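Blr3880 protein (Bradyrhizobium japonicum, PDB 2OOD) probably catalyses the zinc-dependent hydrolytic deamination of guanine to xanthine and ammonia, the entry step of guanine breakdown. Local coordinates at residues A[14-19]-A[29-34]; A[214-219]-A[262-267]; A[281-286]-A[315-320]; A[338-343]-A[444-449]. All coordinates share one frame; numbering follows the deposited sequence.

Contact 1: A[14-19]-A[29-34]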
# COMPACT_ATOMS: atom_id res chain seq x y z
N ASP A 14 15.97 17.06 9.00
CA ASP A 14 15.94 17.45 7.60
C ASP A 14 17.25 17.07 6.91
O ASP A 14 18.13 16.48 7.52
CB ASP A 14 15.63 18.96 7.46
CG ASP A 14 16.73 19.85 7.99
OD1 ASP A 14 17.36 19.52 9.02
OD2 ASP A 14 16.97 20.91 7.37
N PHE A 15 17.37 17.40 5.63
CA PHE A 15 18.57 17.03 4.89
C PHE A 15 19.41 18.19 4.39
O PHE A 15 18.90 19.28 4.12
CB PHE A 15 18.16 16.15 3.71
CG PHE A 15 17.56 14.84 4.12
CD1 PHE A 15 18.36 13.74 4.35
CD2 PHE A 15 16.19 14.72 4.30
CE1 PHE A 15 17.81 12.52 4.77
CE2 PHE A 15 15.63 13.50 4.72
CZ PHE A 15 16.45 12.41 4.95
N VAL A 16 20.71 17.95 4.26
CA VAL A 16 21.64 18.96 3.77
C VAL A 16 22.37 18.44 2.54
O VAL A 16 23.14 19.17 1.90
CB VAL A 16 22.69 19.31 4.84
CG1 VAL A 16 22.05 20.11 5.95
CG2 VAL A 16 23.32 18.05 5.39
N ASP A 17 22.12 17.18 2.20
CA ASP A 17 22.74 16.56 1.04
C ASP A 17 21.95 15.32 0.62
O ASP A 17 20.99 14.93 1.29
CB ASP A 17 24.18 16.15 1.37
CG ASP A 17 25.06 16.00 0.14
OD1 ASP A 17 24.56 16.17 -1.00
OD2 ASP A 17 26.26 15.70 0.32
N ASP A 18 22.36 14.72 -0.49
CA ASP A 18 21.72 13.53 -1.04
C ASP A 18 22.25 12.26 -0.35
O ASP A 18 23.44 11.98 -0.39
CB ASP A 18 22.01 13.47 -2.54
CG ASP A 18 21.46 12.23 -3.19
OD1 ASP A 18 20.94 11.35 -2.46
OD2 ASP A 18 21.54 12.12 -4.44
N PRO A 19 21.36 11.46 0.27
CA PRO A 19 21.79 10.23 0.94
C PRO A 19 22.42 9.23 -0.02
O PRO A 19 23.27 8.43 0.36
CB PRO A 19 20.50 9.69 1.55
CG PRO A 19 19.62 10.89 1.65
CD PRO A 19 19.91 11.63 0.39
N ALA A 29 24.00 12.83 5.47
CA ALA A 29 23.17 13.65 4.60
C ALA A 29 22.05 14.30 5.40
O ALA A 29 21.45 15.28 4.96
CB ALA A 29 22.60 12.81 3.45
N ALA A 30 21.79 13.75 6.58
CA ALA A 30 20.73 14.24 7.46
C ALA A 30 21.24 15.25 8.50
O ALA A 30 22.44 15.36 8.75
CB ALA A 30 20.06 13.07 8.16
N ARG A 31 20.30 15.97 9.09
CA ARG A 31 20.58 16.97 10.11
C ARG A 31 19.54 16.77 11.20
O ARG A 31 18.35 16.90 10.97
CB ARG A 31 20.46 18.38 9.53
CG ARG A 31 20.73 19.49 10.51
CD ARG A 31 20.08 20.77 10.04
NE ARG A 31 20.88 21.53 9.08
CZ ARG A 31 20.36 22.36 8.17
NH1 ARG A 31 19.05 22.52 8.09
NH2 ARG A 31 21.15 23.04 7.36
N PHE A 32 20.00 16.44 12.40
CA PHE A 32 19.08 16.19 13.49
C PHE A 32 19.28 17.10 14.70
O PHE A 32 20.41 17.34 15.13
CB PHE A 32 19.22 14.73 13.93
CG PHE A 32 18.42 14.39 15.14
CD1 PHE A 32 17.04 14.28 15.07
CD2 PHE A 32 19.06 14.13 16.35
CE1 PHE A 32 16.29 13.91 16.19
CE2 PHE A 32 18.33 13.76 17.48
CZ PHE A 32 16.94 13.64 17.40
N HIS A 33 18.17 17.59 15.25
CA HIS A 33 18.18 18.45 16.43
C HIS A 33 17.14 17.88 17.37
O HIS A 33 15.95 18.01 17.11
CB HIS A 33 17.80 19.88 16.08
CG HIS A 33 18.89 20.66 15.43
ND1 HIS A 33 20.11 20.89 16.04
CD2 HIS A 33 18.97 21.27 14.22
CE1 HIS A 33 20.88 21.59 15.24
NE2 HIS A 33 20.21 21.84 14.12
N GLN A 34 17.57 17.23 18.45
CA GLN A 34 16.62 16.67 19.40
C GLN A 34 15.76 17.78 20.00
O GLN A 34 14.57 17.59 20.25
CB GLN A 34 17.32 15.93 20.53
CG GLN A 34 16.33 15.32 21.50
CD GLN A 34 17.00 14.58 22.65
OE1 GLN A 34 17.87 13.73 22.44
NE2 GLN A 34 16.58 14.90 23.87
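The guanidinium of Arg-31 carries Val-16 over one face, with CG1 of Val-16 lying 3.4 Å from NH2 of Arg-31, while the carboxylate of Asp-14 comes to it obliquely, the two planes turned 45° apart. The second flat group, the ring of Phe-15, has the carbonyl oxygen of Ala-29 at its edge, near the ring plane, and its CE1 touches the methyl of Ala-30. Asp-14 OD2 and Arg-31 NH1 form a salt bridge of 2.7 Å. The arginine makes it possible by bending at its third torsion (chi3 -84°), which turns the guanidinium back toward the partner strand.

Between these two sets of side chains runs a short antiparallel ladder. Asp-14 and Arg-31 are a hydrogen-bonded pair, Asp-14 N to Arg-31 O at 3.1 Å and Arg-31 N to Asp-14 O at 2.7 Å; Phe-15 and Ala-30 follow as a non-hydrogen-bonded pair on the other face. Where the ladder gives out, Ala-29 O accepts a nearly straight bond from Val-16 N (2.9 Å) and a weak one from Asp-17 N. The methyl of Ala-29 rests on Pro-19, CB to CG 4.0 Å.

Both charged groups have second partners: Asp-14 OD2 also accepts from Phe-398 N, and Arg-31 NH2 forms a salt bridge with Glu-399. The whole is a beta-hairpin with a long irregular connection. On its other side strand 11-15 pairs in parallel with strand 70-81, and the hairpin's apolar face is covered by helix 374-380, where Trp-379 meets Phe-15 edge-to-face, and by Val-434 of helix 434-447.

Contact 2: A[214-219]-A[262-267]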
# COMPACT_ATOMS: atom_id res chain seq x y z
N GLU A 214 1.03 20.05 -33.54
CA GLU A 214 0.73 21.48 -33.48
C GLU A 214 0.67 21.91 -32.00
O GLU A 214 1.23 22.95 -31.62
CB GLU A 214 -0.61 21.83 -34.15
CG GLU A 214 -0.69 21.46 -35.61
CD GLU A 214 -1.28 20.07 -35.82
OE1 GLU A 214 -2.50 19.89 -35.51
OE2 GLU A 214 -0.53 19.16 -36.29
N LEU A 215 -0.01 21.10 -31.19
CA LEU A 215 -0.13 21.37 -29.76
C LEU A 215 1.25 21.42 -29.12
O LEU A 215 1.53 22.30 -28.30
CB LEU A 215 -0.99 20.30 -29.09
CG LEU A 215 -1.20 20.44 -27.58
CD1 LEU A 215 -1.83 21.78 -27.29
CD2 LEU A 215 -2.08 19.31 -27.07
N LEU A 216 2.12 20.49 -29.49
CA LEU A 216 3.46 20.48 -28.92
C LEU A 216 4.28 21.63 -29.47
O LEU A 216 5.18 22.14 -28.80
CB LEU A 216 4.17 19.15 -29.22
CG LEU A 216 3.62 17.94 -28.46
CD1 LEU A 216 4.30 16.68 -28.95
CD2 LEU A 216 3.84 18.12 -26.98
N LYS A 217 3.97 22.05 -30.70
CA LYS A 217 4.69 23.17 -31.30
C LYS A 217 4.28 24.44 -30.54
O LYS A 217 5.06 25.38 -30.38
CB LYS A 217 4.38 23.28 -32.80
CG LYS A 217 5.40 24.14 -33.55
CD LYS A 217 5.17 24.16 -35.07
CE LYS A 217 5.75 22.92 -35.80
NZ LYS A 217 5.00 21.62 -35.58
N ALA A 218 3.03 24.44 -30.07
CA ALA A 218 2.49 25.56 -29.31
C ALA A 218 3.22 25.64 -27.96
O ALA A 218 3.59 26.74 -27.50
CB ALA A 218 0.99 25.37 -29.09
N CYS A 219 3.42 24.49 -27.32
CA CYS A 219 4.12 24.43 -26.04
C CYS A 219 5.53 24.95 -26.24
O CYS A 219 6.08 25.62 -25.37
CB CYS A 219 4.18 22.99 -25.51
SG CYS A 219 2.58 22.27 -25.14
N PHE A 262 10.77 19.32 -29.81
CA PHE A 262 10.20 20.64 -29.59
C PHE A 262 10.87 21.44 -28.47
O PHE A 262 10.26 22.34 -27.90
CB PHE A 262 8.71 20.51 -29.31
CG PHE A 262 7.93 19.90 -30.44
CD1 PHE A 262 7.45 20.69 -31.48
CD2 PHE A 262 7.69 18.53 -30.47
CE1 PHE A 262 6.72 20.12 -32.54
CE2 PHE A 262 6.96 17.95 -31.52
CZ PHE A 262 6.48 18.75 -32.55
N ASP A 263 12.11 21.10 -28.15
CA ASP A 263 12.88 21.79 -27.11
C ASP A 263 12.21 21.87 -25.74
O ASP A 263 12.47 22.81 -24.98
CB ASP A 263 13.24 23.21 -27.54
CG ASP A 263 13.96 23.25 -28.87
OD1 ASP A 263 15.01 22.58 -28.99
OD2 ASP A 263 13.47 23.96 -29.77
N LEU A 264 11.37 20.90 -25.41
CA LEU A 264 10.71 20.90 -24.12
C LEU A 264 11.59 20.29 -23.03
O LEU A 264 11.46 20.64 -21.85
CB LEU A 264 9.40 20.12 -24.21
CG LEU A 264 8.37 20.66 -25.20
CD1 LEU A 264 7.12 19.80 -25.18
CD2 LEU A 264 8.04 22.10 -24.84
N VAL A 265 12.50 19.39 -23.41
CA VAL A 265 13.37 18.75 -22.43
C VAL A 265 14.56 19.59 -22.02
O VAL A 265 15.34 20.04 -22.85
CB VAL A 265 13.89 17.39 -22.94
CG1 VAL A 265 14.82 16.77 -21.91
CG2 VAL A 265 12.73 16.46 -23.21
N GLY A 266 14.68 19.79 -20.71
CA GLY A 266 15.76 20.59 -20.15
C GLY A 266 15.37 20.96 -18.73
O GLY A 266 14.48 20.33 -18.17
N PRO A 267 16.01 21.97 -18.11
CA PRO A 267 15.66 22.35 -16.74
C PRO A 267 14.18 22.69 -16.58
O PRO A 267 13.57 23.26 -17.48
CB PRO A 267 16.54 23.56 -16.48
CG PRO A 267 17.77 23.23 -17.25
CD PRO A 267 17.20 22.72 -18.56
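Phe-262 lays its ring against the helical segment 214-219, its CG set anti to the carbonyl carbon (chi1 -61°). CB and CG start beside the backbone oxygen of Leu-216, CB lying 3.9 Å from Leu-216 O. CD1 then meets the backbone of Lys-217, 3.7 Å from its CA, while CD2 on the other branch meets CB of Leu-216. Further out CE1 comes within 3.8 Å of Lys-217 NZ, which lies in the ring plane at the edge and also makes a weak hydrogen bond to Pro-213 O. CE2 touches both CB and CD1 of Leu-216, and CZ ends the ring near the same CB.

The leucine thus sits centrally on one face, its CB only 12° off the ring normal, a CH-pi contact. Were Phe-262 an alanine, Leu-216 would probably lose the flat surface on which its CB and CD1 rest, leaving a gap between loop and helix. Next to the ring, Leu-264 extends the apolar seam, with CD1 4.1 Å from Leu-216 CD2 and CD2 4.0 Å from Cys-219 CB.

A Schellman motif closing helix 255-260, with Asp-263 as its C-prime residue, shapes the loop. This is outer packing of the amidohydrolase TIM barrel, the Leu-216 side chain lying about 10 Å from that of the zinc ligand His-234. The contact joins helix 213-225 to the end of helix 255-260 and the lead-in to strand 269-272, with Leu-216 and Cys-219 also packing on Pro-205 of strand 199-205.

Contact 3: A[281-286]-A[315-320]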
# COMPACT_ATOMS: atom_id res chain seq x y z
N GLU A 281 17.59 7.11 -22.76
CA GLU A 281 16.68 8.19 -22.41
C GLU A 281 17.04 8.76 -21.04
O GLU A 281 16.99 9.97 -20.84
CB GLU A 281 15.22 7.70 -22.44
CG GLU A 281 14.69 7.53 -23.86
CD GLU A 281 13.29 6.93 -23.90
OE1 GLU A 281 13.11 5.80 -23.41
OE2 GLU A 281 12.37 7.59 -24.44
N PHE A 282 17.41 7.90 -20.10
CA PHE A 282 17.79 8.39 -18.78
C PHE A 282 19.04 9.25 -18.91
O PHE A 282 19.09 10.36 -18.38
CB PHE A 282 18.07 7.22 -17.82
CG PHE A 282 16.85 6.72 -17.10
CD1 PHE A 282 16.08 7.57 -16.32
CD2 PHE A 282 16.50 5.38 -17.15
CE1 PHE A 282 14.97 7.09 -15.61
CE2 PHE A 282 15.39 4.89 -16.44
CZ PHE A 282 14.63 5.76 -15.67
N ARG A 283 20.05 8.74 -19.62
CA ARG A 283 21.28 9.50 -19.80
C ARG A 283 21.04 10.86 -20.45
O ARG A 283 21.67 11.84 -20.07
CB ARG A 283 22.30 8.71 -20.63
CG ARG A 283 23.01 7.58 -19.87
CD ARG A 283 24.24 7.08 -20.64
NE ARG A 283 23.92 6.69 -22.01
CZ ARG A 283 23.46 5.49 -22.37
NH1 ARG A 283 23.28 4.53 -21.46
NH2 ARG A 283 23.14 5.25 -23.65
N ARG A 284 20.14 10.92 -21.42
CA ARG A 284 19.85 12.18 -22.10
C ARG A 284 19.25 13.19 -21.13
O ARG A 284 19.63 14.36 -21.13
CB ARG A 284 18.90 11.96 -23.28
CG ARG A 284 19.43 10.98 -24.32
CD ARG A 284 19.14 11.47 -25.71
NE ARG A 284 17.71 11.50 -26.01
CZ ARG A 284 16.97 10.42 -26.22
NH1 ARG A 284 17.52 9.22 -26.15
NH2 ARG A 284 15.68 10.54 -26.52
N MSE A 285 18.30 12.75 -20.32
CA MSE A 285 17.66 13.64 -19.35
C MSE A 285 18.71 14.13 -18.35
O MSE A 285 18.79 15.33 -18.06
CB MSE A 285 16.54 12.92 -18.63
CG MSE A 285 15.43 12.46 -19.55
SE MSE A 285 14.02 11.51 -18.60
CE MSE A 285 13.12 13.06 -17.82
N SER A 286 19.51 13.21 -17.84
CA SER A 286 20.55 13.56 -16.89
C SER A 286 21.42 14.68 -17.47
O SER A 286 21.75 15.65 -16.79
CB SER A 286 21.42 12.34 -16.59
OG SER A 286 22.50 12.67 -15.73
N PRO A 315 24.95 7.16 -10.24
CA PRO A 315 25.86 8.30 -10.07
C PRO A 315 26.63 8.78 -11.31
O PRO A 315 27.06 9.93 -11.36
CB PRO A 315 26.79 7.83 -8.94
CG PRO A 315 26.79 6.37 -9.10
CD PRO A 315 25.36 6.03 -9.39
N GLU A 316 26.78 7.93 -12.32
CA GLU A 316 27.48 8.33 -13.54
C GLU A 316 26.54 9.11 -14.46
O GLU A 316 26.99 9.88 -15.31
CB GLU A 316 28.03 7.10 -14.30
CG GLU A 316 28.93 6.20 -13.45
CD GLU A 316 29.60 5.07 -14.25
OE1 GLU A 316 28.90 4.38 -15.05
OE2 GLU A 316 30.83 4.87 -14.08
N HIS A 317 25.24 8.91 -14.27
CA HIS A 317 24.24 9.60 -15.09
C HIS A 317 23.01 9.88 -14.23
O HIS A 317 21.89 9.54 -14.60
CB HIS A 317 23.86 8.72 -16.28
CG HIS A 317 25.02 8.32 -17.13
ND1 HIS A 317 25.55 9.14 -18.10
CD2 HIS A 317 25.77 7.19 -17.14
CE1 HIS A 317 26.57 8.53 -18.68
NE2 HIS A 317 26.73 7.35 -18.11
N ARG A 318 23.24 10.52 -13.09
CA ARG A 318 22.18 10.85 -12.14
C ARG A 318 21.08 11.69 -12.78
O ARG A 318 21.34 12.69 -13.43
CB ARG A 318 22.78 11.57 -10.94
CG ARG A 318 21.83 11.80 -9.78
CD ARG A 318 21.06 10.53 -9.42
NE ARG A 318 19.96 10.81 -8.51
CZ ARG A 318 20.11 10.95 -7.20
NH1 ARG A 318 21.33 10.83 -6.67
NH2 ARG A 318 19.07 11.23 -6.42
N VAL A 319 19.84 11.23 -12.60
CA VAL A 319 18.68 11.91 -13.14
C VAL A 319 17.95 12.61 -11.99
O VAL A 319 17.80 12.03 -10.92
CB VAL A 319 17.70 10.90 -13.81
CG1 VAL A 319 16.44 11.60 -14.27
CG2 VAL A 319 18.38 10.22 -14.97
N LYS A 320 17.53 13.85 -12.21
CA LYS A 320 16.81 14.61 -11.20
C LYS A 320 15.41 14.05 -11.03
O LYS A 320 14.75 13.72 -12.01
CB LYS A 320 16.74 16.08 -11.60
CG LYS A 320 18.05 16.81 -11.42
CD LYS A 320 17.95 18.26 -11.87
CE LYS A 320 19.23 19.00 -11.58
NZ LYS A 320 19.55 18.91 -10.14
O HOH W 1 24.62 11.60 -19.12
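Ser-286 and Phe-282, on helix 279-288, grip the loop that leads into strand 320-323, joining two neighbouring parts of the TIM-barrel fold of the amidohydrolase family. The inner part, round the buried Phe-282 and Val-319, is the more closely packed. One methyl, CG2 of Val-319, lies 3.8 Å from Phe-282 CD1 and 3.5 Å from Phe-282 O, the carbonyl that also receives Ser-286 N one helical turn on. Beside them Ser-286 OG, set trans to its own nitrogen (chi1 176°), donates to Arg-318 O at 2.6 Å. The hydroxyl approaches from above the carbonyl plane, 51° out of it. That bond ties down the backbone of Arg-318, whereas its guanidinium engages Asp-18 in a salt bridge and Trp-20 in a cation-pi contact.

Toward the surface the contact is more polar and partly open to solvent. Arg-283 and His-317 run side by side, and it is the aliphatic part of the arginine that does the touching: Arg-283 CD stands over the centre of the imidazole, 3.4 Å from the ring centroid, a CH-pi contact. The guanidinium is turned well away from parallel with the ring. Here the helix and loop are also linked by a water, which donates to Arg-283 O at 3.1 Å and lies in the plane of the imidazole at its edge, 2.8 Å from His-317 ND1.

Contact 4: A[338-343]-A[444-449]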
# COMPACT_ATOMS: atom_id res chain seq x y z
N VAL A 338 2.97 7.02 -0.53
CA VAL A 338 3.75 6.89 -1.75
C VAL A 338 5.08 6.21 -1.43
O VAL A 338 5.54 5.37 -2.20
CB VAL A 338 4.04 8.27 -2.40
CG1 VAL A 338 5.09 8.13 -3.48
CG2 VAL A 338 2.76 8.84 -2.98
N LEU A 339 5.67 6.57 -0.29
CA LEU A 339 6.94 5.98 0.12
C LEU A 339 6.79 4.50 0.43
O LEU A 339 7.72 3.72 0.23
CB LEU A 339 7.52 6.73 1.34
CG LEU A 339 8.09 8.12 1.04
CD1 LEU A 339 8.44 8.84 2.33
CD2 LEU A 339 9.31 7.99 0.14
N ASP A 340 5.61 4.11 0.91
CA ASP A 340 5.34 2.71 1.22
C ASP A 340 5.46 1.87 -0.05
O ASP A 340 6.17 0.87 -0.08
CB ASP A 340 3.93 2.57 1.82
CG ASP A 340 3.45 1.13 1.84
OD1 ASP A 340 4.23 0.23 2.19
OD2 ASP A 340 2.27 0.89 1.52
N ASP A 341 4.78 2.29 -1.11
CA ASP A 341 4.84 1.58 -2.38
C ASP A 341 6.18 1.80 -3.06
O ASP A 341 6.64 0.94 -3.80
CB ASP A 341 3.71 2.01 -3.31
CG ASP A 341 2.37 1.39 -2.94
OD1 ASP A 341 2.32 0.55 -2.01
OD2 ASP A 341 1.36 1.74 -3.59
N ALA A 342 6.81 2.95 -2.82
CA ALA A 342 8.11 3.24 -3.43
C ALA A 342 9.14 2.22 -2.96
O ALA A 342 9.93 1.70 -3.75
CB ALA A 342 8.56 4.65 -3.06
N TYR A 343 9.13 1.93 -1.67
CA TYR A 343 10.05 0.96 -1.09
C TYR A 343 9.76 -0.43 -1.67
O TYR A 343 10.67 -1.17 -2.02
CB TYR A 343 9.87 0.95 0.43
CG TYR A 343 10.67 -0.10 1.16
CD1 TYR A 343 12.00 0.11 1.49
CD2 TYR A 343 10.11 -1.32 1.50
CE1 TYR A 343 12.76 -0.87 2.14
CE2 TYR A 343 10.84 -2.30 2.15
CZ TYR A 343 12.17 -2.08 2.47
OH TYR A 343 12.89 -3.06 3.12
N VAL A 444 7.23 5.25 10.17
CA VAL A 444 6.15 6.13 9.75
C VAL A 444 5.75 5.71 8.34
O VAL A 444 4.57 5.54 8.05
CB VAL A 444 6.60 7.60 9.73
CG1 VAL A 444 5.64 8.42 8.91
CG2 VAL A 444 6.64 8.13 11.14
N MSE A 445 6.76 5.55 7.48
CA MSE A 445 6.58 5.14 6.09
C MSE A 445 5.88 3.80 5.90
O MSE A 445 4.87 3.71 5.21
CB MSE A 445 7.94 5.00 5.39
CG MSE A 445 8.66 6.25 4.97
SE MSE A 445 10.44 5.71 4.30
CE MSE A 445 11.07 7.44 3.66
N MSE A 446 6.45 2.76 6.52
CA MSE A 446 5.96 1.40 6.37
C MSE A 446 4.88 0.88 7.32
O MSE A 446 4.05 0.07 6.91
CB MSE A 446 7.14 0.43 6.41
CG MSE A 446 8.34 0.86 5.58
SE MSE A 446 7.94 1.24 3.70
CE MSE A 446 7.20 -0.49 3.19
N VAL A 447 4.88 1.31 8.58
CA VAL A 447 3.87 0.82 9.51
C VAL A 447 2.72 1.79 9.71
O VAL A 447 1.62 1.38 10.09
CB VAL A 447 4.49 0.49 10.88
CG1 VAL A 447 3.46 -0.21 11.74
CG2 VAL A 447 5.69 -0.39 10.69
N GLY A 448 2.96 3.08 9.45
CA GLY A 448 1.91 4.07 9.60
C GLY A 448 1.37 4.59 8.28
O GLY A 448 1.58 3.98 7.24
N ASP A 449 0.64 5.71 8.34
CA ASP A 449 0.07 6.36 7.16
C ASP A 449 -0.17 7.84 7.43
O ASP A 449 0.59 8.45 8.18
CB ASP A 449 -1.22 5.66 6.70
CG ASP A 449 -2.16 5.34 7.84
OD1 ASP A 449 -2.32 6.20 8.73
OD2 ASP A 449 -2.75 4.23 7.84
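Bent at both its second and third torsions (chi2 -54°, chi3 -58°), Met-446 curls its tip back onto Tyr-343, whose ring is carried to meet it by CG lying anti to the backbone nitrogen (chi1 175°). Both methionines are modelled as selenomethionine. The selenium of Met-446 is 4.6 Å from the centroid of the Tyr-343 ring, approaching obliquely, and CE of Met-446 is 3.5 Å from CD2 of Tyr-343. Met-445, by contrast, is extended beyond CG and crosses Leu-339 at a slant, touching CD1 of Leu-339 with both CG (3.7 Å) and CE.

Should an alanine stand in for Tyr-343, the tip of Met-446 would probably be freer to turn, and Phe-442 of this chain and Phe-301 of the second subunit would each lose the ring they meet. Asp-340 sets its CB against Met-445 O (3.7 Å). Its OD1 takes a hydrogen bond from Asn-331 of the second subunit and a salt bridge from Lys-344 of its own chain. The same Asn-331 also donates to Met-446 O, so one neighbouring residue clasps both helices. A Met-aromatic contact thus joins helices 335-352 and 434-447 at the subunit interface of this amidohydrolase dimer.

In the fold
Contacts 1 to 4 follow one another along the chain, each closing before the next opens. Contact 1, near the N-terminus, joins strands 11-15 and 30-33, and its centre is about 37 Å from that of contact 2, on the opposite side of the chain's centre. Contacts 2 and 3 are neighbours in the helical layer of the barrel, their nearest atoms about 5 Å apart. Asp-18 OD2 and Arg-318 NH1, in a 2.6 Å salt bridge, couple contact 1 directly to contact 3. Contact 4, about 19 Å from contact 1 between centres, touches the second subunit; contact 1 packs on helix 434-447 too. Together they connect the N-terminal strands, the barrel's outer helices and the dimer interface.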